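Local coordinates for protein citrate synthase (Metallosphaera sedula, PDB 6ABX) that probably condenses oxaloacetate with acetyl-CoA and water to give citrate and free CoA, a step of the tricarboxylic acid cycle, at residues Arg262-Ile265 / Leu266-Ala270; Asp165-Val168 / Leu169-Leu173. All coordinates share one frame; numbering follows the deposited sequence.

Contact 1. Residues Arg262-Ile265 / Leu266-Ala270; sequences RAKI and LKEYA
Leu266 N donates to Arg262 O at 3.0 Å, the first of four i to i+4 bonds that join 262-265 to 266-270, and its side chain stays by the same acceptor, CG lying 3.3 Å from Arg262 O. Lys267 N bonds Ala263 O in turn, while its extended chain runs off to a salt bridge with Glu290. At Glu268 the amide reaches Lys264 O at 3.2 Å. With CG beside its own backbone N (chi1 -70°), the Glu268 side chain folds back over that carbonyl, and its CG sits 3.3 Å from Lys264 O. The charged ends do not meet: Lys264 NZ and Glu268 OE1 are 6.1 Å apart. Tyr269 N donates to Ile265 O at 2.9 Å, and the Ile265 and Tyr269 side chains run alongside each other, Ile265 CG2 against Tyr269 CD2 at 3.8 Å; Ile265 O comes up to the rim of the ring, close to level with it. Upstream, Arg262, an oxaloacetate-binding residue, is salt-bridged to Asp260 and hydrogen-bonds a bound citrate through NH2. Ile265 packs on Ile34, Phe35 and Ala38 of helix 34-40, Leu266 and Tyr269 meet helix 163-174, and Lys267 and Ala270 face helix 277-297.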
# COMPACT_ATOMS: atom_id res chain seq x y z
N ARG A 262 18.93 3.81 -18.62
CA ARG A 262 17.62 3.51 -19.21
C ARG A 262 17.26 4.61 -20.21
O ARG A 262 16.68 4.34 -21.28
CB ARG A 262 16.56 3.37 -18.12
CG ARG A 262 16.84 2.27 -17.10
CD ARG A 262 15.93 2.33 -15.90
NE ARG A 262 16.18 3.54 -15.12
CZ ARG A 262 15.48 3.91 -14.06
NH1 ARG A 262 15.67 5.11 -13.53
NH2 ARG A 262 14.51 3.13 -13.60
N ALA A 263 17.64 5.86 -19.92
CA ALA A 263 17.43 6.97 -20.86
C ALA A 263 18.27 6.81 -22.13
O ALA A 263 17.82 7.10 -23.24
CB ALA A 263 17.73 8.32 -20.21
N LYS A 264 19.52 6.40 -21.96
CA LYS A 264 20.43 6.19 -23.09
C LYS A 264 19.83 5.14 -24.02
O LYS A 264 19.84 5.27 -25.26
CB LYS A 264 21.77 5.73 -22.57
CG LYS A 264 22.84 5.51 -23.62
CD LYS A 264 24.24 5.57 -22.99
CE LYS A 264 24.81 6.98 -22.97
NZ LYS A 264 26.21 7.01 -23.45
N ILE A 265 19.31 4.06 -23.42
CA ILE A 265 18.80 2.96 -24.22
C ILE A 265 17.52 3.39 -24.94
O ILE A 265 17.34 3.15 -26.14
CB ILE A 265 18.59 1.69 -23.36
CG1 ILE A 265 19.92 1.17 -22.83
CG2 ILE A 265 17.84 0.66 -24.14
CD1 ILE A 265 19.79 0.16 -21.74
N LEU A 266 16.60 4.06 -24.22
CA LEU A 266 15.39 4.51 -24.86
C LEU A 266 15.68 5.45 -26.03
O LEU A 266 15.02 5.41 -27.05
CB LEU A 266 14.47 5.26 -23.89
CG LEU A 266 13.74 4.43 -22.85
CD1 LEU A 266 13.17 5.33 -21.77
CD2 LEU A 266 12.65 3.59 -23.46
N LYS A 267 16.65 6.35 -25.85
CA LYS A 267 16.99 7.28 -26.91
C LYS A 267 17.45 6.54 -28.19
O LYS A 267 17.12 6.92 -29.32
CB LYS A 267 18.08 8.23 -26.43
CG LYS A 267 18.37 9.37 -27.42
CD LYS A 267 19.45 10.29 -27.00
CE LYS A 267 19.72 11.28 -28.11
NZ LYS A 267 20.67 12.31 -27.65
N GLU A 268 18.22 5.47 -28.00
CA GLU A 268 18.70 4.66 -29.13
C GLU A 268 17.54 3.95 -29.80
O GLU A 268 17.47 3.88 -31.04
CB GLU A 268 19.65 3.58 -28.62
CG GLU A 268 20.97 4.12 -28.14
CD GLU A 268 21.85 3.12 -27.39
OE1 GLU A 268 23.02 3.45 -27.18
OE2 GLU A 268 21.36 2.08 -26.97
N TYR A 269 16.68 3.31 -28.98
CA TYR A 269 15.60 2.48 -29.55
C TYR A 269 14.51 3.36 -30.18
O TYR A 269 13.89 2.96 -31.13
CB TYR A 269 15.03 1.52 -28.51
CG TYR A 269 15.69 0.16 -28.57
CD1 TYR A 269 15.36 -0.72 -29.56
CD2 TYR A 269 16.69 -0.20 -27.69
CE1 TYR A 269 15.94 -1.98 -29.63
CE2 TYR A 269 17.28 -1.45 -27.74
CZ TYR A 269 16.88 -2.36 -28.70
OH TYR A 269 17.44 -3.59 -28.82
N ALA A 270 14.36 4.58 -29.68
CA ALA A 270 13.43 5.54 -30.28
C ALA A 270 13.77 5.74 -31.76
O ALA A 270 12.90 6.00 -32.55
CB ALA A 270 13.42 6.86 -29.54

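Contact 2. Residues Asp165-Val168 / Leu169-Leu173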
# COMPACT_ATOMS: atom_id res chain seq x y z
N ASP A 165 7.76 -1.79 -33.89
CA ASP A 165 6.98 -1.22 -32.78
C ASP A 165 7.01 -2.18 -31.59
O ASP A 165 7.20 -1.76 -30.44
CB ASP A 165 5.55 -0.83 -33.18
CG ASP A 165 5.41 0.51 -33.88
OD1 ASP A 165 6.44 1.20 -34.03
OD2 ASP A 165 4.26 0.90 -34.18
N THR A 166 6.78 -3.46 -31.85
CA THR A 166 6.79 -4.44 -30.78
C THR A 166 8.12 -4.40 -30.02
O THR A 166 8.12 -4.44 -28.78
CB THR A 166 6.54 -5.85 -31.29
OG1 THR A 166 5.25 -5.75 -31.89
CG2 THR A 166 6.61 -6.90 -30.20
N ARG A 167 9.24 -4.41 -30.76
CA ARG A 167 10.53 -4.44 -30.15
C ARG A 167 10.75 -3.22 -29.25
O ARG A 167 11.29 -3.34 -28.13
CB ARG A 167 11.61 -4.44 -31.23
CG ARG A 167 13.01 -4.55 -30.66
CD ARG A 167 13.24 -5.96 -30.19
NE ARG A 167 14.60 -6.18 -29.76
CZ ARG A 167 15.60 -6.55 -30.56
NH1 ARG A 167 15.44 -6.58 -31.88
NH2 ARG A 167 16.76 -6.91 -30.02
N VAL A 168 10.37 -2.04 -29.72
CA VAL A 168 10.52 -0.80 -28.93
C VAL A 168 9.71 -0.88 -27.63
O VAL A 168 10.23 -0.56 -26.56
CB VAL A 168 10.19 0.48 -29.74
CG1 VAL A 168 10.36 1.69 -28.85
CG2 VAL A 168 11.10 0.59 -30.97
N LEU A 169 8.48 -1.38 -27.71
CA LEU A 169 7.67 -1.53 -26.48
C LEU A 169 8.33 -2.53 -25.54
O LEU A 169 8.43 -2.31 -24.29
CB LEU A 169 6.24 -1.98 -26.78
CG LEU A 169 5.40 -2.18 -25.53
CD1 LEU A 169 5.35 -0.94 -24.68
CD2 LEU A 169 3.99 -2.61 -25.89
N ASP A 170 8.82 -3.66 -26.09
CA ASP A 170 9.41 -4.71 -25.32
C ASP A 170 10.62 -4.16 -24.52
O ASP A 170 10.77 -4.36 -23.32
CB ASP A 170 9.82 -5.83 -26.26
CG ASP A 170 9.87 -7.14 -25.54
OD1 ASP A 170 8.77 -7.63 -25.09
OD2 ASP A 170 10.99 -7.61 -25.40
N VAL A 171 11.52 -3.46 -25.18
CA VAL A 171 12.65 -2.85 -24.50
C VAL A 171 12.19 -1.81 -23.47
O VAL A 171 12.69 -1.84 -22.29
CB VAL A 171 13.62 -2.23 -25.51
CG1 VAL A 171 14.72 -1.41 -24.81
CG2 VAL A 171 14.24 -3.29 -26.40
N SER A 172 11.27 -0.90 -23.84
CA SER A 172 10.81 0.06 -22.91
C SER A 172 10.22 -0.55 -21.63
O SER A 172 10.51 -0.05 -20.53
CB SER A 172 9.82 1.00 -23.57
OG SER A 172 10.35 1.47 -24.78
N LEU A 173 9.47 -1.67 -21.73
CA LEU A 173 8.97 -2.36 -20.55
C LEU A 173 10.12 -3.03 -19.78
O LEU A 173 10.17 -2.88 -18.53
CB LEU A 173 7.92 -3.40 -20.96
CG LEU A 173 6.64 -2.83 -21.56
CD1 LEU A 173 5.78 -3.94 -22.13
CD2 LEU A 173 5.88 -2.01 -20.51
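Ser172 grips Val168 O twice, through its backbone N at 2.9 Å and through OG at 2.7 Å. The two donors come from opposite faces of the carbonyl plane, with OG standing 37° out of it. The hydroxyl gets there because chi1 of -49° sets OG beside the serine's own N, turned back toward the preceding turn. An alanine here has no hydroxyl, so Val168 O would probably be held by the backbone amide alone, and a gap is likely to open where OG meets Leu266. The remaining i to i+4 bonds are ordinary: Leu169 N to Asp165 O, Asp170 N to Thr166 O, and Val171 N to Arg167 O at 3.0 Å and nearly straight (173°). Van der Waals contacts across the segments are few. Val171 CG2 lies 3.4 Å from Arg167 O and comes obliquely to the Arg167 guanidinium, 4.4 Å from NE, while Val168 CG1 approaches Ser172 OG at 4.1 Å. Both acidic groups find partners outside the segments: Asp165 salt-bridges Arg157, and the buried Asp170 carboxylate accepts from Ser149 OG and Phe43 N. A hydroxyl bonded to the carbonyl four residues back is a familiar use of serine inside a helix, here in the mainly helical citrate synthase fold.

Overall arrangement
Contact 2, on helix 163-174, precedes contact 1, on helix 261-270, along the chain; their centres are 11 Å apart, on the same side of the chain's centre. The two helices touch directly: Leu266 CD2 packs 3.4 Å from Ser172 OG, and Tyr269 CZ lies 3.6 Å from Val171 CG2. Val171 also meets Ile265, and Arg167 lies against Tyr269. Helix 261-270 carries the oxaloacetate-binding Arg262 near its start, its side chain close to those of His179 and His253, whereas on helix 163-174 Val171 is about 8 Å from Arg262 between side chains. Contact 2 thus packs against the helix that carries this binding residue, while contact 1 itself holds it.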